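Local coordinates for protein heat-inducible transcription repressor HrcA (Thermotoga maritima, PDB 1STZ) that probably represses class I heat shock genes, the grpE-dnaK-dnaJ and groELS operons, by binding DNA as a negative transcriptional regulator, at residues N16-K21 with R56-K61; F86-M91 with A288-K293; E269-R274 with R319-I324. All blocks are in the same frame, centred on the assembly; numbering follows the deposited sequence.

How the contacts relate
The three contacts run from the N-terminal helical region, which has the make-up of a winged-helix DNA-binding domain, into the domain behind it. Contact 1 pairs two helices of the N-terminal region, and its centre lies about 23 Å from that of contact 2. The two still touch, through Arg-20 CG and Phe-86 CZ, 3.7 Å apart. Contact 2 joins helix 81-94 to the five-stranded antiparallel sheet, and contact 3 joins the loop leading into the edge strand of that sheet to helix 314-334. Their centres are about 7 Å apart, and Val-289 N probably donates to Arg-274 O at 2.9 Å. Contacts 1 and 3 do not meet, their nearest atoms being about 17 Å apart.

Contact 1. Residues N16-K21 with R56-K61; sequences NDRQRK and RNDMKK
Asp-58 reaches from helix 56-61 to two side chains of helix 17-21, Arg-18 and Gln-19. The carboxylate of Asp-58 and the guanidinium of Arg-18 are nearly parallel in plane but slightly stepped, and form a salt bridge. The main bond runs from Arg-18 NE to Asp-58 OD2, 2.8 Å, on the syn side of the oxygen but tilted somewhat out of the carboxylate plane; NH2 adds only a weak, longer bond to OD1. Arg-18 leaves its helix with CG anti to the backbone N, and a bend at chi3 (56°) turns its NE edge onto the acid. Asp-58 OD1 also accepts from Gln-19 NE2 at 3.2 Å. This bond is fairly straight (164°), and the donor stands above the carboxylate plane, with the amide turned steeply against it. The other end of the amide is used as well: Gln-19 OE1 takes the backbone N-H of Asn-16 at 2.8 Å, and Lys-61 NZ adds a weak bond, with another weak one to the backbone O of Lys-14. The extended Lys-61 chain runs across the Gln-19 side chain, nearly perpendicular to it, its CD 3.4 Å from Gln-19 NE2. A leucine in place of Gln-19 would probably leave the Asn-16 N-H without this acceptor and Asp-58 OD1 without one of its donors. Arg-18 also makes a cation-pi contact with Phe-50. The short helical segments run nearly perpendicular, at 82°, as helices 17-33 and 52-64 pack within the N-terminal region; farther along this junction, Asp-58 touches Val-22 and Met-59 reaches Ile-26 of helix 17-33.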
# COMPACT_ATOMS: atom_id res chain seq x y z
N ASN A 16 21.25 0.76 38.56
CA ASN A 16 21.22 2.22 38.48
C ASN A 16 20.30 2.67 37.37
O ASN A 16 19.88 1.87 36.55
CB ASN A 16 22.61 2.77 38.11
CG ASN A 16 23.42 3.13 39.30
OD1 ASN A 16 23.08 4.04 40.03
ND2 ASN A 16 24.54 2.44 39.49
N ASP A 17 20.04 3.97 37.32
CA ASP A 17 19.45 4.57 36.14
C ASP A 17 20.42 4.46 34.97
O ASP A 17 20.03 4.09 33.87
CB ASP A 17 19.08 6.04 36.39
CG ASP A 17 17.59 6.30 36.22
OD1 ASP A 17 16.79 5.35 36.40
OD2 ASP A 17 17.14 7.42 35.91
N ARG A 18 21.69 4.78 35.23
CA ARG A 18 22.73 4.71 34.20
C ARG A 18 22.93 3.29 33.68
O ARG A 18 23.05 3.07 32.48
CB ARG A 18 24.05 5.24 34.74
CG ARG A 18 25.20 5.22 33.73
CD ARG A 18 26.56 5.49 34.35
NE ARG A 18 26.85 4.55 35.42
CZ ARG A 18 27.11 4.88 36.68
NH1 ARG A 18 27.15 6.15 37.09
NH2 ARG A 18 27.34 3.91 37.56
N GLN A 19 22.99 2.33 34.60
CA GLN A 19 23.18 0.93 34.24
C GLN A 19 22.00 0.39 33.41
O GLN A 19 22.19 -0.44 32.52
CB GLN A 19 23.39 0.09 35.51
CG GLN A 19 24.74 0.38 36.20
CD GLN A 19 24.82 -0.04 37.65
OE1 GLN A 19 23.82 -0.40 38.27
NE2 GLN A 19 26.02 0.02 38.21
N ARG A 20 20.80 0.89 33.69
CA ARG A 20 19.62 0.56 32.91
C ARG A 20 19.79 1.08 31.48
O ARG A 20 19.52 0.37 30.53
CB ARG A 20 18.36 1.17 33.54
CG ARG A 20 17.73 0.33 34.66
CD ARG A 20 16.41 0.89 35.19
NE ARG A 20 16.31 0.74 36.65
CZ ARG A 20 16.03 -0.40 37.28
NH1 ARG A 20 15.79 -1.52 36.60
NH2 ARG A 20 15.98 -0.44 38.61
N LYS A 21 20.27 2.31 31.34
CA LYS A 21 20.50 2.90 30.03
C LYS A 21 21.61 2.16 29.30
O LYS A 21 21.49 1.91 28.11
CB LYS A 21 20.83 4.38 30.15
CG LYS A 21 19.69 5.21 30.76
CD LYS A 21 19.23 6.36 29.86
CE LYS A 21 20.10 7.61 30.00
NZ LYS A 21 19.38 8.86 29.59
N ARG A 56 32.48 -0.16 31.74
CA ARG A 56 32.94 -1.54 31.91
C ARG A 56 32.52 -2.10 33.27
O ARG A 56 32.18 -3.28 33.36
CB ARG A 56 34.47 -1.61 31.79
CG ARG A 56 35.01 -1.41 30.38
CD ARG A 56 36.54 -1.46 30.32
NE ARG A 56 37.03 -2.70 30.94
CZ ARG A 56 38.00 -2.80 31.85
NH1 ARG A 56 38.68 -1.73 32.28
NH2 ARG A 56 38.31 -4.00 32.33
N ASN A 57 32.57 -1.26 34.30
CA ASN A 57 32.13 -1.64 35.64
C ASN A 57 30.64 -1.93 35.69
O ASN A 57 30.19 -2.79 36.44
CB ASN A 57 32.45 -0.54 36.66
CG ASN A 57 33.87 -0.60 37.16
OD1 ASN A 57 34.67 0.32 36.93
ND2 ASN A 57 34.21 -1.67 37.87
N ASP A 58 29.87 -1.17 34.91
CA ASP A 58 28.44 -1.39 34.79
C ASP A 58 28.18 -2.69 34.05
O ASP A 58 27.26 -3.42 34.38
CB ASP A 58 27.78 -0.24 34.04
CG ASP A 58 27.88 1.07 34.76
OD1 ASP A 58 28.14 1.06 35.99
OD2 ASP A 58 27.74 2.17 34.19
N MET A 59 29.01 -2.96 33.04
CA MET A 59 28.92 -4.17 32.24
C MET A 59 29.31 -5.42 33.04
O MET A 59 28.83 -6.52 32.75
CB MET A 59 29.77 -4.05 30.98
CG MET A 59 29.10 -3.17 29.91
SD MET A 59 30.14 -2.69 28.54
CE MET A 59 30.02 -4.13 27.56
N LYS A 60 30.16 -5.25 34.05
CA LYS A 60 30.51 -6.34 34.96
C LYS A 60 29.31 -6.65 35.85
O LYS A 60 28.96 -7.82 36.06
CB LYS A 60 31.73 -5.96 35.83
CG LYS A 60 32.97 -6.84 35.62
CD LYS A 60 33.75 -6.46 34.35
CE LYS A 60 33.22 -7.19 33.11
NZ LYS A 60 32.40 -6.30 32.21
N LYS A 61 28.67 -5.60 36.36
CA LYS A 61 27.45 -5.75 37.15
C LYS A 61 26.31 -6.39 36.33
O LYS A 61 25.56 -7.21 36.84
CB LYS A 61 27.01 -4.40 37.72
CG LYS A 61 25.80 -4.47 38.64
CD LYS A 61 25.59 -3.15 39.38
CE LYS A 61 24.68 -3.30 40.59
NZ LYS A 61 24.49 -2.00 41.30

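Contact 2. Residues F86-M91 with A288-K293; sequences FYYEEM and AVFSGK
Tyr-88 and Phe-290 carry this contact alone, two buried rings reaching toward each other from opposite directions across a wide backbone gap: the nearest CA atoms, those of Tyr-88 and Ala-288, are 11.2 Å apart. The close part is small. Tyr-88 CE1 lies 3.8 Å from Phe-290 CZ, and the Tyr-88 hydroxyl oxygen, OH, is equally near Phe-290 CE2, so one corner of the tyrosine, from CE1 round to OH, rests against the CE2-CZ end of the phenylalanine. The planes are inclined at 67° and the centroids stand 5.9 Å apart, an oblique pairing of rings. Tyr-88 spans its share of the gap because CG is anti to the backbone N (chi1 176°), which sends the ring outward from the helix.

The contact links helix 81-94 to strand 287-296, an inner strand of the five-stranded antiparallel sheet, flanked by strands 299-309 and 272-275. Val-273 of the latter touches both rings, while helix 314-334 supplies His-318 against Tyr-88 and Asn-317 against Phe-290.

Away from the ring pair the two segments diverge. Glu-89, on the exposed side of the helix, forms a salt bridge with Arg-85 instead of approaching the strand. Phe-86 and Tyr-87 lean on helix 17-33, and at the far end of the strand segment the partly exposed Lys-293 packs along Pro-300 and Ser-303.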
# COMPACT_ATOMS: atom_id res chain seq x y z
N PHE A 86 14.37 -7.54 29.43
CA PHE A 86 14.50 -6.21 30.04
C PHE A 86 14.29 -5.15 28.97
O PHE A 86 13.55 -4.21 29.18
CB PHE A 86 15.87 -6.04 30.70
CG PHE A 86 16.14 -4.63 31.17
CD1 PHE A 86 15.75 -4.24 32.44
CD2 PHE A 86 16.75 -3.71 30.33
CE1 PHE A 86 15.99 -2.93 32.87
CE2 PHE A 86 17.00 -2.41 30.76
CZ PHE A 86 16.62 -2.02 32.03
N TYR A 87 14.93 -5.33 27.81
CA TYR A 87 14.82 -4.36 26.71
C TYR A 87 13.38 -4.21 26.27
O TYR A 87 12.87 -3.10 26.20
CB TYR A 87 15.69 -4.79 25.53
CG TYR A 87 15.51 -3.97 24.28
CD1 TYR A 87 16.16 -2.75 24.13
CD2 TYR A 87 14.71 -4.42 23.24
CE1 TYR A 87 16.00 -1.98 22.96
CE2 TYR A 87 14.54 -3.68 22.07
CZ TYR A 87 15.19 -2.46 21.93
OH TYR A 87 15.02 -1.73 20.77
N TYR A 88 12.70 -5.33 26.00
CA TYR A 88 11.29 -5.32 25.61
C TYR A 88 10.39 -4.57 26.60
O TYR A 88 9.54 -3.78 26.19
CB TYR A 88 10.77 -6.75 25.43
CG TYR A 88 9.30 -6.86 25.11
CD1 TYR A 88 8.81 -6.57 23.85
CD2 TYR A 88 8.39 -7.27 26.08
CE1 TYR A 88 7.44 -6.66 23.57
CE2 TYR A 88 7.04 -7.38 25.81
CZ TYR A 88 6.57 -7.07 24.55
OH TYR A 88 5.22 -7.18 24.28
N GLU A 89 10.55 -4.85 27.89
CA GLU A 89 9.74 -4.20 28.92
C GLU A 89 9.92 -2.68 28.92
O GLU A 89 8.97 -1.94 29.13
CB GLU A 89 10.08 -4.74 30.32
CG GLU A 89 9.64 -6.18 30.58
CD GLU A 89 8.13 -6.35 30.52
OE1 GLU A 89 7.40 -5.55 31.17
OE2 GLU A 89 7.67 -7.28 29.84
N GLU A 90 11.15 -2.23 28.69
CA GLU A 90 11.44 -0.80 28.66
C GLU A 90 10.89 -0.14 27.40
O GLU A 90 10.44 1.00 27.46
CB GLU A 90 12.95 -0.54 28.77
CG GLU A 90 13.51 -0.80 30.18
CD GLU A 90 13.01 0.19 31.23
OE1 GLU A 90 12.64 1.34 30.88
OE2 GLU A 90 12.98 -0.19 32.43
N MET A 91 10.89 -0.84 26.27
CA MET A 91 10.30 -0.27 25.04
C MET A 91 8.80 -0.22 25.13
O MET A 91 8.19 0.70 24.60
CB MET A 91 10.69 -1.07 23.79
CG MET A 91 12.18 -1.05 23.49
SD MET A 91 12.72 0.27 22.35
CE MET A 91 11.82 1.72 22.90
N ALA A 288 11.82 -15.71 19.23
CA ALA A 288 10.79 -15.05 20.02
C ALA A 288 9.44 -15.28 19.30
O ALA A 288 9.38 -15.33 18.05
CB ALA A 288 11.09 -13.59 20.12
N VAL A 289 8.37 -15.43 20.08
CA VAL A 289 7.01 -15.51 19.53
C VAL A 289 6.10 -14.48 20.14
O VAL A 289 5.96 -14.44 21.34
CB VAL A 289 6.28 -16.82 19.89
CG1 VAL A 289 5.30 -17.20 18.77
CG2 VAL A 289 7.19 -17.89 20.30
N PHE A 290 5.45 -13.68 19.31
CA PHE A 290 4.31 -12.89 19.73
C PHE A 290 3.05 -13.70 19.51
O PHE A 290 2.90 -14.35 18.49
CB PHE A 290 4.20 -11.59 18.94
CG PHE A 290 5.13 -10.51 19.42
CD1 PHE A 290 6.42 -10.46 18.98
CD2 PHE A 290 4.71 -9.58 20.35
CE1 PHE A 290 7.29 -9.47 19.44
CE2 PHE A 290 5.58 -8.59 20.80
CZ PHE A 290 6.86 -8.53 20.33
N SER A 291 2.17 -13.68 20.47
CA SER A 291 0.91 -14.36 20.32
C SER A 291 -0.22 -13.53 20.89
O SER A 291 -0.02 -12.64 21.73
CB SER A 291 0.99 -15.74 20.97
OG SER A 291 1.13 -15.64 22.38
N GLY A 292 -1.42 -13.83 20.40
CA GLY A 292 -2.63 -13.14 20.80
C GLY A 292 -3.82 -13.74 20.06
O GLY A 292 -3.65 -14.59 19.19
N LYS A 293 -5.02 -13.32 20.39
CA LYS A 293 -6.22 -13.81 19.72
C LYS A 293 -6.94 -12.68 19.02
O LYS A 293 -6.84 -11.53 19.44
CB LYS A 293 -7.15 -14.45 20.73
CG LYS A 293 -6.53 -15.56 21.54
CD LYS A 293 -7.60 -16.35 22.27
CE LYS A 293 -7.02 -17.35 23.24
NZ LYS A 293 -6.63 -16.69 24.51

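Contact 3. Residues E269-R274 with R319-I324; sequences EGITVR and RVFEYI
Ile-271 meets helix 319-324 with both branches of its side chain, each on a different residue. The CG2 methyl turns to Phe-321, coming 3.9 Å from CD2 and slightly farther from CE2, obliquely to the ring; the isoleucine and phenylalanine side chains lie alongside one another, pointing opposite ways. The longer branch carries CD1 to Glu-322, where it lies 3.6 Å from CG and also close to CA and CB, crossing the glutamate chain at about a right angle. This division follows from the first torsion of Ile-271 (-63°), which sets CG1 beside the backbone N and CG2 anti to it. Glu-322 thus contributes its aliphatic stem, and all the packing is apolar.

Ile-271 sits in the loop leading into strand 272-275, an outermost strand of the five-stranded antiparallel sheet within this chain, so the contact lays helix 314-334 against the approach to that edge. Phe-321, buried, continues from Ile-271 to Leu-127 of helix 116-131. On other sides of the helix Arg-319 forms salt bridges with Asp-102 and with Glu-180 of the second subunit, and Tyr-323 packs on Gly-215 of that subunit.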
# COMPACT_ATOMS: atom_id res chain seq x y z
N GLU A 269 -2.93 -14.03 28.30
CA GLU A 269 -4.01 -13.04 28.37
C GLU A 269 -3.59 -11.76 27.65
O GLU A 269 -2.72 -11.03 28.12
CB GLU A 269 -4.35 -12.68 29.82
CG GLU A 269 -4.55 -13.86 30.77
CD GLU A 269 -4.09 -13.55 32.19
OE1 GLU A 269 -2.95 -13.03 32.35
OE2 GLU A 269 -4.85 -13.82 33.15
N GLY A 270 -4.23 -11.48 26.53
CA GLY A 270 -3.84 -10.38 25.67
C GLY A 270 -2.58 -10.70 24.90
O GLY A 270 -2.16 -11.84 24.80
N ILE A 271 -1.97 -9.67 24.34
CA ILE A 271 -0.79 -9.84 23.54
C ILE A 271 0.45 -10.00 24.44
O ILE A 271 0.65 -9.21 25.35
CB ILE A 271 -0.64 -8.63 22.59
CG1 ILE A 271 -1.84 -8.59 21.63
CG2 ILE A 271 0.69 -8.70 21.85
CD1 ILE A 271 -1.90 -7.36 20.78
N THR A 272 1.23 -11.05 24.20
CA THR A 272 2.50 -11.28 24.91
C THR A 272 3.60 -11.68 23.94
O THR A 272 3.35 -12.06 22.78
CB THR A 272 2.37 -12.42 25.97
OG1 THR A 272 1.95 -13.63 25.34
CG2 THR A 272 1.28 -12.14 27.03
N VAL A 273 4.83 -11.61 24.44
CA VAL A 273 5.96 -12.21 23.76
C VAL A 273 6.63 -13.24 24.66
O VAL A 273 6.67 -13.07 25.87
CB VAL A 273 6.99 -11.13 23.28
CG1 VAL A 273 7.79 -10.55 24.47
CG2 VAL A 273 7.92 -11.71 22.25
N ARG A 274 7.07 -14.34 24.08
CA ARG A 274 7.89 -15.33 24.77
C ARG A 274 9.24 -15.35 24.05
O ARG A 274 9.29 -15.61 22.86
CB ARG A 274 7.23 -16.70 24.75
CG ARG A 274 6.02 -16.75 25.70
CD ARG A 274 5.36 -18.10 25.75
NE ARG A 274 4.30 -18.16 26.73
CZ ARG A 274 4.47 -18.30 28.05
NH1 ARG A 274 5.68 -18.42 28.60
NH2 ARG A 274 3.39 -18.33 28.82
N ARG A 319 4.21 -3.35 17.75
CA ARG A 319 3.33 -2.37 17.15
C ARG A 319 2.55 -2.94 15.97
O ARG A 319 1.35 -2.73 15.86
CB ARG A 319 4.16 -1.19 16.69
CG ARG A 319 3.43 -0.09 15.96
CD ARG A 319 4.32 0.62 14.97
NE ARG A 319 5.60 0.91 15.59
CZ ARG A 319 6.79 0.87 15.01
NH1 ARG A 319 6.95 0.59 13.72
NH2 ARG A 319 7.85 1.14 15.74
N VAL A 320 3.24 -3.63 15.07
CA VAL A 320 2.65 -4.18 13.88
C VAL A 320 1.66 -5.31 14.24
O VAL A 320 0.59 -5.39 13.65
CB VAL A 320 3.72 -4.71 12.91
CG1 VAL A 320 3.09 -5.47 11.77
CG2 VAL A 320 4.51 -3.58 12.35
N PHE A 321 2.01 -6.11 15.24
CA PHE A 321 1.23 -7.29 15.62
C PHE A 321 -0.05 -6.83 16.25
O PHE A 321 -1.12 -7.25 15.85
CB PHE A 321 2.03 -8.14 16.58
CG PHE A 321 1.42 -9.49 16.92
CD1 PHE A 321 1.73 -10.60 16.17
CD2 PHE A 321 0.63 -9.65 18.06
CE1 PHE A 321 1.24 -11.85 16.51
CE2 PHE A 321 0.13 -10.90 18.41
CZ PHE A 321 0.42 -11.99 17.63
N GLU A 322 0.07 -5.92 17.20
CA GLU A 322 -1.10 -5.35 17.84
C GLU A 322 -2.08 -4.65 16.85
O GLU A 322 -3.29 -4.84 16.95
CB GLU A 322 -0.68 -4.39 18.95
CG GLU A 322 -1.88 -3.88 19.72
CD GLU A 322 -1.54 -2.97 20.89
OE1 GLU A 322 -0.64 -2.10 20.76
OE2 GLU A 322 -2.22 -3.09 21.93
N TYR A 323 -1.57 -3.84 15.94
CA TYR A 323 -2.43 -3.19 14.93
C TYR A 323 -3.23 -4.20 14.13
O TYR A 323 -4.44 -4.07 14.00
CB TYR A 323 -1.62 -2.30 13.99
CG TYR A 323 -2.43 -1.39 13.10
CD1 TYR A 323 -2.77 -0.10 13.51
CD2 TYR A 323 -2.85 -1.80 11.84
CE1 TYR A 323 -3.50 0.74 12.69
CE2 TYR A 323 -3.58 -0.96 11.02
CZ TYR A 323 -3.91 0.29 11.45
OH TYR A 323 -4.62 1.11 10.62
N ILE A 324 -2.57 -5.23 13.60
CA ILE A 324 -3.21 -6.20 12.72
C ILE A 324 -4.23 -7.04 13.48
O ILE A 324 -5.32 -7.30 12.96
CB ILE A 324 -2.17 -7.12 12.00
CG1 ILE A 324 -1.64 -6.46 10.74
CG2 ILE A 324 -2.81 -8.40 11.47
CD1 ILE A 324 -0.66 -5.50 10.96